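Uncharacterized protein AsqI (Emericella nidulans, PDB 5YY3) catalyses, as a zinc-dependent cyclopenase, the conversion of 4'-methoxycyclopenin into 4'-methoxyviridicatin with release of methyl isocyanate during aspoquinolone biosynthesis. Local coordinates at residues Arg52-Val57 with Arg134-Pro139; Pro95-Gly100 with Ser128-Gln133; Leu427-Gln432 with Glu465-Asn470; Gly442-Phe447 with Thr639-Tyr644. One frame throughout, in Å; residues are numbered along the deposited sequence.

The first modelled residues form helix 53-61, which meets residues 134-139 in contact 1 and so closes a loop that is mostly helical. Contact 2 lies within that loop: 95-100 and 128-133 join the starts of helices 97-109 and 129-133. The two touch through Ile136 with Leu97 and through Arg134 with Glu98. Both are complete before the chain reaches the Ig-like sheet, where contacts 3 and 4 have their centres about 38 to 45 Å from those of the first two. There the segments alternate: 427-432, 442-447, 465-470, 639-644. Contacts 3 and 4 therefore cross, joined where strand 443-449 runs beside strand 461-475, and contact 4 spans the longest loop.

Contact 1: residues Arg52-Val57 with Arg134-Pro139; sequences RVSSDV and RKIFPP
Val53 has chi1 at -173°, which sets CG1 across from the main-chain nitrogen and CG2 beside it; the two methyls go to different partners of the 134-139 segment. CG1 meets the outer methyl of Ile136, at 3.6 Å from Ile136 CD1, while CG2 turns to the guanidinium of Arg134, 3.3 Å from Arg134 NH1. Ile136 reaches across because its chain is straight beyond CG1 (chi2 -177°), and the two side chains cross at about a right angle, so that the Ile136 end methyl rests on CG1 and the neighbouring CB of Val53. Ser54 borders this patch, with its OG 4.3 Å from Ile136 CD1.

One helical turn later, as the bond from Val57 N to Val53 O (3.2 Å) shows, Val57 carries the contact on. Its CG1 is equally close to CG and CD of the Pro139 ring, at 4.0 Å. No hydrogen bond joins the segments. Arg134 NH2 pairs instead with the carboxylates of Glu98 and Asp130, consistent with the guanidinium lying beside Val53.

The contact is thus largely apolar packing, burying 243 Å² in all, between the first modelled helix and the chain leaving helix 129-133. Pro138 continues this chain onto Tyr188 and Met191 of helix 180-193, the helix that also carries the zinc ligands His186 and His190. The exit that presents Ile136 has the geometry of a Schellman motif: Lys135 takes positive phi as the C' residue, with Lys135 N directed to Gln132 O and Ile136 N to Ala131 O.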
# COMPACT_ATOMS: atom_id res chain seq x y z
N ARG A 52 -42.86 -6.45 -35.05
CA ARG A 52 -43.30 -7.38 -34.01
C ARG A 52 -42.40 -8.62 -33.98
O ARG A 52 -42.49 -9.43 -33.06
CB ARG A 52 -44.76 -7.79 -34.22
CG ARG A 52 -45.66 -6.62 -34.58
CD ARG A 52 -47.05 -7.06 -34.98
NE ARG A 52 -47.09 -7.57 -36.35
CZ ARG A 52 -46.90 -6.83 -37.44
NH1 ARG A 52 -46.66 -5.53 -37.34
NH2 ARG A 52 -46.96 -7.39 -38.64
N VAL A 53 -41.55 -8.76 -34.98
CA VAL A 53 -40.50 -9.76 -34.91
C VAL A 53 -39.49 -9.31 -33.85
O VAL A 53 -39.07 -10.10 -33.01
CB VAL A 53 -39.78 -9.95 -36.26
CG1 VAL A 53 -38.80 -11.11 -36.19
CG2 VAL A 53 -40.79 -10.15 -37.37
N SER A 54 -39.13 -8.03 -33.89
CA SER A 54 -38.10 -7.51 -32.99
C SER A 54 -38.56 -7.53 -31.52
O SER A 54 -37.75 -7.78 -30.62
CB SER A 54 -37.70 -6.09 -33.41
OG SER A 54 -37.66 -5.96 -34.80
N SER A 55 -39.84 -7.27 -31.27
CA SER A 55 -40.34 -7.24 -29.90
C SER A 55 -40.65 -8.64 -29.38
O SER A 55 -40.71 -8.86 -28.17
CB SER A 55 -41.58 -6.33 -29.80
OG SER A 55 -42.47 -6.57 -30.88
N ASP A 56 -40.86 -9.59 -30.29
CA ASP A 56 -40.95 -11.00 -29.91
C ASP A 56 -39.61 -11.44 -29.34
O ASP A 56 -39.54 -12.11 -28.31
CB ASP A 56 -41.32 -11.86 -31.12
CG ASP A 56 -42.81 -11.93 -31.34
OD1 ASP A 56 -43.57 -11.71 -30.37
OD2 ASP A 56 -43.22 -12.24 -32.48
N VAL A 57 -38.54 -11.06 -30.04
CA VAL A 57 -37.19 -11.43 -29.65
C VAL A 57 -36.83 -10.84 -28.29
O VAL A 57 -36.33 -11.57 -27.42
CB VAL A 57 -36.17 -10.98 -30.73
CG1 VAL A 57 -34.74 -11.15 -30.22
CG2 VAL A 57 -36.37 -11.77 -32.01
N ARG A 134 -32.24 -9.03 -42.76
CA ARG A 134 -33.27 -8.19 -42.16
C ARG A 134 -32.73 -7.36 -41.01
O ARG A 134 -33.49 -6.77 -40.24
CB ARG A 134 -34.45 -9.05 -41.67
CG ARG A 134 -35.23 -9.70 -42.80
CD ARG A 134 -36.22 -10.74 -42.30
NE ARG A 134 -37.25 -10.19 -41.42
CZ ARG A 134 -38.39 -10.83 -41.13
NH1 ARG A 134 -39.28 -10.28 -40.32
NH2 ARG A 134 -38.63 -12.01 -41.68
N LYS A 135 -31.40 -7.34 -40.89
CA LYS A 135 -30.67 -6.67 -39.82
C LYS A 135 -31.31 -6.87 -38.43
O LYS A 135 -31.27 -5.97 -37.59
CB LYS A 135 -30.50 -5.16 -40.14
CG LYS A 135 -31.79 -4.31 -40.14
CD LYS A 135 -31.61 -2.96 -40.84
CE LYS A 135 -32.46 -1.86 -40.18
NZ LYS A 135 -32.47 -0.62 -41.01
N ILE A 136 -31.89 -8.05 -38.21
CA ILE A 136 -32.42 -8.39 -36.89
C ILE A 136 -31.38 -9.17 -36.09
O ILE A 136 -30.81 -10.16 -36.56
CB ILE A 136 -33.73 -9.20 -36.98
CG1 ILE A 136 -34.86 -8.31 -37.48
CG2 ILE A 136 -34.09 -9.77 -35.62
CD1 ILE A 136 -36.22 -8.99 -37.53
N PHE A 137 -31.11 -8.68 -34.88
CA PHE A 137 -29.93 -9.11 -34.13
C PHE A 137 -30.31 -9.62 -32.76
O PHE A 137 -31.37 -9.26 -32.25
CB PHE A 137 -28.95 -7.95 -33.99
CG PHE A 137 -28.43 -7.45 -35.30
CD1 PHE A 137 -27.93 -8.34 -36.24
CD2 PHE A 137 -28.46 -6.09 -35.59
CE1 PHE A 137 -27.45 -7.87 -37.45
CE2 PHE A 137 -27.98 -5.63 -36.80
CZ PHE A 137 -27.48 -6.52 -37.73
N PRO A 138 -29.46 -10.47 -32.17
CA PRO A 138 -29.67 -10.78 -30.75
C PRO A 138 -29.57 -9.48 -29.95
O PRO A 138 -28.81 -8.60 -30.34
CB PRO A 138 -28.55 -11.76 -30.42
CG PRO A 138 -27.63 -11.76 -31.61
CD PRO A 138 -28.40 -11.29 -32.78
N PRO A 139 -30.35 -9.36 -28.86
CA PRO A 139 -30.40 -8.10 -28.11
C PRO A 139 -29.05 -7.70 -27.51
O PRO A 139 -28.17 -8.55 -27.36
CB PRO A 139 -31.41 -8.39 -26.99
CG PRO A 139 -32.22 -9.55 -27.50
CD PRO A 139 -31.26 -10.37 -28.32

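Contact 2: residues Pro95-Gly100 with Ser128-Gln133; sequences PKLEDG and SKDAQQ
Pro95 and Asp130 meet where two helix N-termini lie side by side, with Lys96 and Ser128 at the N-cap positions. The Pro95 carbonyl O lies 3.7 Å from Asp130 CB, and a bound water bridges the segments by donating to Pro95 O and accepting from Asp130 N. A second water is bonded to Ser128 OG and makes a weak bond to Pro95 O.

Lys96 precedes helix 97-109. Its chain bends at chi2 (-119°) and passes alongside the Asp130 carboxylate oxygens, crossing that side chain at about a right angle; Lys96 NZ forms a salt bridge with Asp130 OD1, but at 3.2 Å the hydrogen bond within it is weak.

Leu97 brings the main polar link. Its backbone N donates to Asp130 OD2 at 2.8 Å in a nearly straight bond (166°), so a carboxylate of helix 129-133 accepts from a first-turn N-H of helix 97-109. That position would tend to favour the ionised form of Asp130. Beyond it, Leu97 CD2 packs 3.5 Å from Ala131 CB and against Ser128 OG. Ser128 caps its own helix, its OG accepting from Ala131 N at 2.8 Å.

Glu98 brings OE2 to 4.1 Å from Asp130 OD2, a like-charge approach that the nearby Arg134 would probably offset. Asp99, in the first turn, reaches back to the helix start: Asp99 OD2 takes the N-H of Lys96 N at 3.2 Å, on the anti side of the carboxylate.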
# COMPACT_ATOMS: atom_id res chain seq x y z
N PRO A 95 -37.29 -21.44 -43.33
CA PRO A 95 -36.29 -20.51 -43.86
C PRO A 95 -36.40 -19.08 -43.32
O PRO A 95 -35.45 -18.31 -43.46
CB PRO A 95 -36.58 -20.53 -45.37
CG PRO A 95 -38.06 -20.74 -45.43
CD PRO A 95 -38.38 -21.68 -44.30
N LYS A 96 -37.53 -18.72 -42.71
CA LYS A 96 -37.73 -17.34 -42.27
C LYS A 96 -37.77 -17.20 -40.75
O LYS A 96 -38.05 -18.15 -40.03
CB LYS A 96 -39.02 -16.77 -42.87
CG LYS A 96 -38.87 -16.34 -44.33
CD LYS A 96 -39.15 -14.85 -44.47
CE LYS A 96 -38.55 -14.28 -45.76
NZ LYS A 96 -38.29 -12.81 -45.62
N LEU A 97 -37.47 -15.98 -40.29
CA LEU A 97 -37.42 -15.66 -38.87
C LEU A 97 -38.69 -16.00 -38.12
O LEU A 97 -38.63 -16.53 -37.02
CB LEU A 97 -37.13 -14.17 -38.67
CG LEU A 97 -35.68 -13.75 -38.80
CD1 LEU A 97 -35.43 -12.43 -38.05
CD2 LEU A 97 -34.76 -14.86 -38.29
N GLU A 98 -39.84 -15.67 -38.70
CA GLU A 98 -41.11 -15.91 -38.02
C GLU A 98 -41.32 -17.41 -37.80
O GLU A 98 -42.05 -17.81 -36.90
CB GLU A 98 -42.29 -15.31 -38.79
CG GLU A 98 -41.97 -14.87 -40.20
CD GLU A 98 -41.38 -13.48 -40.24
OE1 GLU A 98 -42.05 -12.53 -39.78
OE2 GLU A 98 -40.24 -13.35 -40.72
N ASP A 99 -40.66 -18.22 -38.62
CA ASP A 99 -40.68 -19.67 -38.41
C ASP A 99 -39.95 -20.02 -37.10
O ASP A 99 -40.51 -20.68 -36.23
CB ASP A 99 -40.06 -20.41 -39.61
CG ASP A 99 -40.89 -20.28 -40.87
OD1 ASP A 99 -42.13 -20.31 -40.75
OD2 ASP A 99 -40.31 -20.15 -41.98
N GLY A 100 -38.70 -19.57 -36.97
CA GLY A 100 -37.92 -19.86 -35.78
C GLY A 100 -38.60 -19.35 -34.52
O GLY A 100 -38.63 -20.02 -33.49
N SER A 128 -28.82 -17.05 -38.81
CA SER A 128 -29.93 -17.00 -39.76
C SER A 128 -29.70 -15.99 -40.88
O SER A 128 -29.55 -14.78 -40.61
CB SER A 128 -31.23 -16.65 -39.06
OG SER A 128 -32.13 -16.07 -39.99
N LYS A 129 -29.68 -16.46 -42.12
CA LYS A 129 -29.50 -15.58 -43.27
C LYS A 129 -30.65 -14.59 -43.35
O LYS A 129 -30.46 -13.43 -43.72
CB LYS A 129 -29.38 -16.37 -44.57
CG LYS A 129 -29.21 -15.47 -45.79
CD LYS A 129 -28.41 -16.12 -46.91
CE LYS A 129 -28.33 -15.19 -48.12
NZ LYS A 129 -27.95 -15.90 -49.38
N ASP A 130 -31.85 -15.05 -42.98
CA ASP A 130 -33.00 -14.16 -42.94
C ASP A 130 -32.76 -13.03 -41.95
O ASP A 130 -32.97 -11.86 -42.26
CB ASP A 130 -34.28 -14.92 -42.58
CG ASP A 130 -35.54 -14.14 -42.94
OD1 ASP A 130 -35.56 -13.50 -44.01
OD2 ASP A 130 -36.51 -14.15 -42.13
N ALA A 131 -32.31 -13.38 -40.75
CA ALA A 131 -32.11 -12.37 -39.71
C ALA A 131 -31.01 -11.38 -40.11
O ALA A 131 -31.15 -10.18 -39.88
CB ALA A 131 -31.77 -13.03 -38.37
N GLN A 132 -29.94 -11.89 -40.70
CA GLN A 132 -28.82 -11.04 -41.07
C GLN A 132 -29.21 -10.00 -42.10
O GLN A 132 -28.90 -8.82 -41.95
CB GLN A 132 -27.67 -11.88 -41.60
CG GLN A 132 -27.12 -12.83 -40.57
CD GLN A 132 -26.21 -13.84 -41.18
OE1 GLN A 132 -25.89 -13.75 -42.36
NE2 GLN A 132 -25.80 -14.82 -40.39
N GLN A 133 -29.91 -10.44 -43.15
CA GLN A 133 -30.34 -9.54 -44.21
C GLN A 133 -31.43 -8.58 -43.72
O GLN A 133 -31.52 -7.44 -44.17
CB GLN A 133 -30.81 -10.34 -45.44
CG GLN A 133 -32.12 -11.09 -45.25
CD GLN A 133 -32.47 -12.01 -46.42
OE1 GLN A 133 -31.63 -12.78 -46.90
NE2 GLN A 133 -33.71 -11.93 -46.88
O HOH W 1 -32.74 -18.15 -43.23
O HOH W 2 -34.38 -17.90 -40.17

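Contact 3: residues Leu427-Gln432 with Glu465-Asn470; sequences LVVRLQ and EPYEWN
An antiparallel strand pair of the hemocyanin Ig-like domain forms this contact, made by strands 422-431 and 461-475; residues 427-431 and 467-470 of these strands have axes 4.7 Å apart at closest, their directions 158° apart. Val428 with Asn470 and Arg430 with Glu468 are hydrogen-bonded pairs; the Arg430 N to Glu468 O bond measures 3.0 Å and is almost straight. Val429 with Trp469 is a non-hydrogen-bonded pair.

On the face of Val428, Arg430, Glu468 and Asn470, the arginine and glutamate lie side by side and point the same way. Arg430 NE donates to Glu468 OE2 at 3.3 Å: the oxygen sits at the guanidinium edge, in its plane, whereas the nitrogen approaches from above the carboxylate plane. Asn470 ND2 lies over a guanidinium face, 3.5 Å from Arg430 NE, and gives OE2 a weak bond. The opposite face is apolar, with Leu427 CD1 3.6 Å from Trp469 CE3, while Trp469 NE1 bonds to Asp511. At the strand end Gln432 N reaches Pro466 O at 3.0 Å and Gln432 NE2 reaches Tyr467 O at 3.1 Å.

The backbone ladder thus sets the register, and the skewed salt bridge, with the Arg430 guanidinium and Glu468 carboxylate planes 53° apart, implies an electrostatic link more than a close paired fit.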
# COMPACT_ATOMS: atom_id res chain seq x y z
N LEU A 427 7.62 4.66 -38.77
CA LEU A 427 6.38 4.30 -38.10
C LEU A 427 6.10 5.28 -36.98
O LEU A 427 6.97 5.55 -36.15
CB LEU A 427 6.47 2.86 -37.56
CG LEU A 427 5.26 2.34 -36.79
CD1 LEU A 427 4.02 2.37 -37.68
CD2 LEU A 427 5.52 0.93 -36.27
N VAL A 428 4.89 5.82 -36.95
CA VAL A 428 4.50 6.73 -35.89
C VAL A 428 3.12 6.36 -35.30
O VAL A 428 2.20 5.97 -36.04
CB VAL A 428 4.49 8.20 -36.40
CG1 VAL A 428 4.10 9.15 -35.30
CG2 VAL A 428 5.85 8.60 -36.96
N VAL A 429 2.97 6.45 -33.98
CA VAL A 429 1.65 6.44 -33.34
C VAL A 429 1.41 7.83 -32.71
O VAL A 429 2.26 8.30 -31.95
CB VAL A 429 1.55 5.31 -32.25
CG1 VAL A 429 0.13 5.21 -31.71
CG2 VAL A 429 1.98 3.96 -32.84
N ARG A 430 0.30 8.48 -33.07
CA ARG A 430 0.05 9.89 -32.68
C ARG A 430 -1.37 10.13 -32.26
O ARG A 430 -2.26 9.42 -32.70
CB ARG A 430 0.24 10.89 -33.83
CG ARG A 430 1.17 10.56 -34.91
CD ARG A 430 1.52 11.83 -35.67
NE ARG A 430 0.70 12.10 -36.84
CZ ARG A 430 1.07 12.98 -37.77
NH1 ARG A 430 2.21 13.64 -37.60
NH2 ARG A 430 0.33 13.20 -38.85
N LEU A 431 -1.59 11.21 -31.53
CA LEU A 431 -2.93 11.75 -31.38
C LEU A 431 -3.45 12.26 -32.72
O LEU A 431 -2.67 12.65 -33.60
CB LEU A 431 -2.95 12.88 -30.35
CG LEU A 431 -2.63 12.53 -28.90
CD1 LEU A 431 -2.41 13.80 -28.09
CD2 LEU A 431 -3.78 11.71 -28.32
N GLN A 432 -4.76 12.26 -32.88
CA GLN A 432 -5.34 12.85 -34.07
C GLN A 432 -5.34 14.37 -33.92
O GLN A 432 -5.06 15.10 -34.88
CB GLN A 432 -6.75 12.34 -34.28
CG GLN A 432 -6.81 10.93 -34.82
CD GLN A 432 -8.23 10.56 -35.15
OE1 GLN A 432 -8.98 11.35 -35.74
NE2 GLN A 432 -8.64 9.37 -34.72
N GLU A 465 -8.05 9.25 -25.95
CA GLU A 465 -8.14 10.30 -26.96
C GLU A 465 -7.92 9.65 -28.31
O GLU A 465 -7.20 8.65 -28.41
CB GLU A 465 -7.10 11.41 -26.72
CG GLU A 465 -7.25 12.15 -25.40
CD GLU A 465 -8.63 12.75 -25.21
OE1 GLU A 465 -9.33 13.01 -26.22
OE2 GLU A 465 -9.01 12.96 -24.03
N PRO A 466 -8.55 10.21 -29.36
CA PRO A 466 -8.43 9.68 -30.72
C PRO A 466 -6.97 9.58 -31.15
O PRO A 466 -6.20 10.52 -30.97
CB PRO A 466 -9.19 10.70 -31.56
CG PRO A 466 -10.19 11.27 -30.61
CD PRO A 466 -9.49 11.35 -29.29
N TYR A 467 -6.59 8.42 -31.70
CA TYR A 467 -5.24 8.24 -32.19
C TYR A 467 -5.24 7.77 -33.64
O TYR A 467 -6.28 7.42 -34.22
CB TYR A 467 -4.45 7.25 -31.31
CG TYR A 467 -4.84 5.80 -31.45
CD1 TYR A 467 -4.29 5.00 -32.46
CD2 TYR A 467 -5.74 5.20 -30.56
CE1 TYR A 467 -4.65 3.67 -32.60
CE2 TYR A 467 -6.09 3.85 -30.69
CZ TYR A 467 -5.54 3.09 -31.71
OH TYR A 467 -5.89 1.76 -31.87
N GLU A 468 -4.06 7.77 -34.23
CA GLU A 468 -3.88 7.28 -35.57
C GLU A 468 -2.49 6.68 -35.61
O GLU A 468 -1.66 6.97 -34.76
CB GLU A 468 -4.02 8.40 -36.59
CG GLU A 468 -2.77 9.28 -36.64
CD GLU A 468 -2.89 10.46 -37.57
OE1 GLU A 468 -3.97 11.12 -37.59
OE2 GLU A 468 -1.89 10.71 -38.29
N TRP A 469 -2.22 5.84 -36.58
CA TRP A 469 -0.84 5.52 -36.84
C TRP A 469 -0.56 5.79 -38.31
O TRP A 469 -1.49 5.83 -39.14
CB TRP A 469 -0.50 4.08 -36.46
CG TRP A 469 -1.21 3.00 -37.23
CD1 TRP A 469 -2.51 2.61 -37.08
CD2 TRP A 469 -0.66 2.17 -38.27
NE1 TRP A 469 -2.80 1.57 -37.95
CE2 TRP A 469 -1.68 1.29 -38.69
CE3 TRP A 469 0.60 2.09 -38.88
CZ2 TRP A 469 -1.49 0.33 -39.71
CZ3 TRP A 469 0.80 1.13 -39.88
CH2 TRP A 469 -0.24 0.27 -40.29
N ASN A 470 0.71 6.01 -38.62
CA ASN A 470 1.09 6.10 -40.00
C ASN A 470 2.47 5.48 -40.17
O ASN A 470 3.19 5.26 -39.19
CB ASN A 470 1.04 7.55 -40.51
CG ASN A 470 1.86 8.50 -39.66
OD1 ASN A 470 3.08 8.55 -39.77
ND2 ASN A 470 1.18 9.28 -38.82

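Contact 4: residues Gly442-Phe447 with Thr639-Tyr644; sequences GHITTF and TTFKIY
His443 and Tyr644 meet rim to rim across a parallel strand pair of the Ig-like sheet, strands 443-449 and 636-644. Their ring centroids are 5.5 Å apart and their planes inclined by 34°, with neither ring over the face of the other. What joins them is a hydrogen bond of 2.7 Å between His443 ND1 and Tyr644 OH, either of which could donate. The tyrosine points back along the strand because its CG stands beside the backbone N (chi1 -66°), so the ring passes the Ile444 carbonyl, which sits at its edge, and delivers the hydroxyl two residues upstream of its bridge partner Thr445.

The other face of the pair is hydrophobic. Ile444 slants toward Phe641, its CD1 3.7 Å from Phe641 CE2, and its CG1 lies 4.0 Å from Ile643 CG1. Thr446 meets Ile643 at about a right angle, CG2 to CG2 at 3.6 Å, while its hydroxyl bonds to Val565 O.

Between the faces runs the staggered ladder of parallel strands: Ile444 N donates to Lys642 O and Ile444 O accepts from Tyr644 N, so that one residue bonds to both neighbours of Ile643. The ladder begins at Gly442, whose backbone angles (phi 86°, psi 14°) would jam a CB against the preceding carbonyl O and whose CA lies 3.7 Å from Phe641 CB; Gly442 O takes the bond from Lys642 N at 2.7 Å.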
# COMPACT_ATOMS: atom_id res chain seq x y z
N GLY A 442 4.22 10.23 -30.82
CA GLY A 442 4.55 9.12 -29.93
C GLY A 442 4.17 9.36 -28.48
O GLY A 442 4.62 8.65 -27.60
N HIS A 443 3.34 10.37 -28.23
CA HIS A 443 2.81 10.60 -26.88
C HIS A 443 1.30 10.65 -26.97
O HIS A 443 0.73 11.65 -27.42
CB HIS A 443 3.37 11.89 -26.25
CG HIS A 443 4.87 11.88 -26.11
ND1 HIS A 443 5.50 11.74 -24.89
CD2 HIS A 443 5.85 11.95 -27.03
CE1 HIS A 443 6.81 11.74 -25.07
NE2 HIS A 443 7.05 11.86 -26.36
N ILE A 444 0.65 9.56 -26.56
CA ILE A 444 -0.79 9.46 -26.66
C ILE A 444 -1.45 9.24 -25.28
O ILE A 444 -0.77 9.05 -24.26
CB ILE A 444 -1.19 8.35 -27.65
CG1 ILE A 444 -0.68 6.99 -27.19
CG2 ILE A 444 -0.64 8.67 -29.06
CD1 ILE A 444 -1.02 5.84 -28.16
N THR A 445 -2.78 9.28 -25.26
CA THR A 445 -3.48 9.51 -24.00
C THR A 445 -4.74 8.64 -23.78
O THR A 445 -5.60 8.50 -24.65
CB THR A 445 -3.89 10.98 -23.92
OG1 THR A 445 -2.75 11.78 -24.22
CG2 THR A 445 -4.39 11.33 -22.52
N THR A 446 -4.82 8.07 -22.59
CA THR A 446 -6.02 7.38 -22.14
C THR A 446 -6.64 8.18 -21.00
O THR A 446 -5.99 9.05 -20.42
CB THR A 446 -5.70 5.98 -21.66
OG1 THR A 446 -4.89 6.07 -20.49
CG2 THR A 446 -4.97 5.19 -22.75
N PHE A 447 -7.89 7.88 -20.68
CA PHE A 447 -8.53 8.51 -19.55
C PHE A 447 -9.42 7.51 -18.82
O PHE A 447 -9.90 6.53 -19.40
CB PHE A 447 -9.34 9.74 -19.98
CG PHE A 447 -10.27 9.49 -21.14
CD1 PHE A 447 -11.55 8.97 -20.94
CD2 PHE A 447 -9.89 9.81 -22.44
CE1 PHE A 447 -12.42 8.75 -22.01
CE2 PHE A 447 -10.75 9.60 -23.51
CZ PHE A 447 -12.02 9.07 -23.30
N THR A 639 9.04 1.33 -33.64
CA THR A 639 9.23 2.64 -33.06
C THR A 639 8.68 2.64 -31.64
O THR A 639 7.74 1.91 -31.33
CB THR A 639 8.54 3.73 -33.92
OG1 THR A 639 8.98 5.02 -33.50
CG2 THR A 639 7.04 3.65 -33.76
N THR A 640 9.28 3.44 -30.77
CA THR A 640 8.80 3.51 -29.40
C THR A 640 7.77 4.65 -29.29
O THR A 640 7.83 5.61 -30.03
CB THR A 640 9.96 3.71 -28.40
OG1 THR A 640 10.99 2.76 -28.68
CG2 THR A 640 9.49 3.47 -26.95
N PHE A 641 6.81 4.50 -28.39
CA PHE A 641 5.87 5.57 -28.07
C PHE A 641 5.47 5.40 -26.61
O PHE A 641 5.78 4.39 -25.99
CB PHE A 641 4.63 5.54 -28.97
CG PHE A 641 3.74 4.33 -28.77
CD1 PHE A 641 4.10 3.10 -29.30
CD2 PHE A 641 2.55 4.44 -28.07
CE1 PHE A 641 3.28 1.99 -29.12
CE2 PHE A 641 1.73 3.33 -27.91
CZ PHE A 641 2.10 2.12 -28.43
N LYS A 642 4.78 6.38 -26.07
CA LYS A 642 4.40 6.31 -24.68
C LYS A 642 2.90 6.53 -24.55
O LYS A 642 2.30 7.35 -25.25
CB LYS A 642 5.17 7.35 -23.85
CG LYS A 642 6.66 7.04 -23.68
CD LYS A 642 7.31 8.02 -22.70
CE LYS A 642 8.83 8.04 -22.81
NZ LYS A 642 9.45 8.83 -21.70
N ILE A 643 2.30 5.77 -23.65
CA ILE A 643 0.91 5.98 -23.27
C ILE A 643 0.83 6.61 -21.88
O ILE A 643 1.41 6.09 -20.93
CB ILE A 643 0.11 4.67 -23.31
CG1 ILE A 643 0.29 4.02 -24.68
CG2 ILE A 643 -1.35 4.93 -23.03
CD1 ILE A 643 -0.39 2.69 -24.80
N TYR A 644 0.09 7.71 -21.80
CA TYR A 644 -0.11 8.49 -20.58
C TYR A 644 -1.51 8.29 -20.03
O TYR A 644 -2.51 8.45 -20.73
CB TYR A 644 0.11 9.99 -20.84
CG TYR A 644 1.52 10.37 -21.21
CD1 TYR A 644 2.04 10.06 -22.46
CD2 TYR A 644 2.34 11.06 -20.30
CE1 TYR A 644 3.35 10.40 -22.80
CE2 TYR A 644 3.64 11.41 -20.63
CZ TYR A 644 4.14 11.08 -21.88
OH TYR A 644 5.42 11.42 -22.21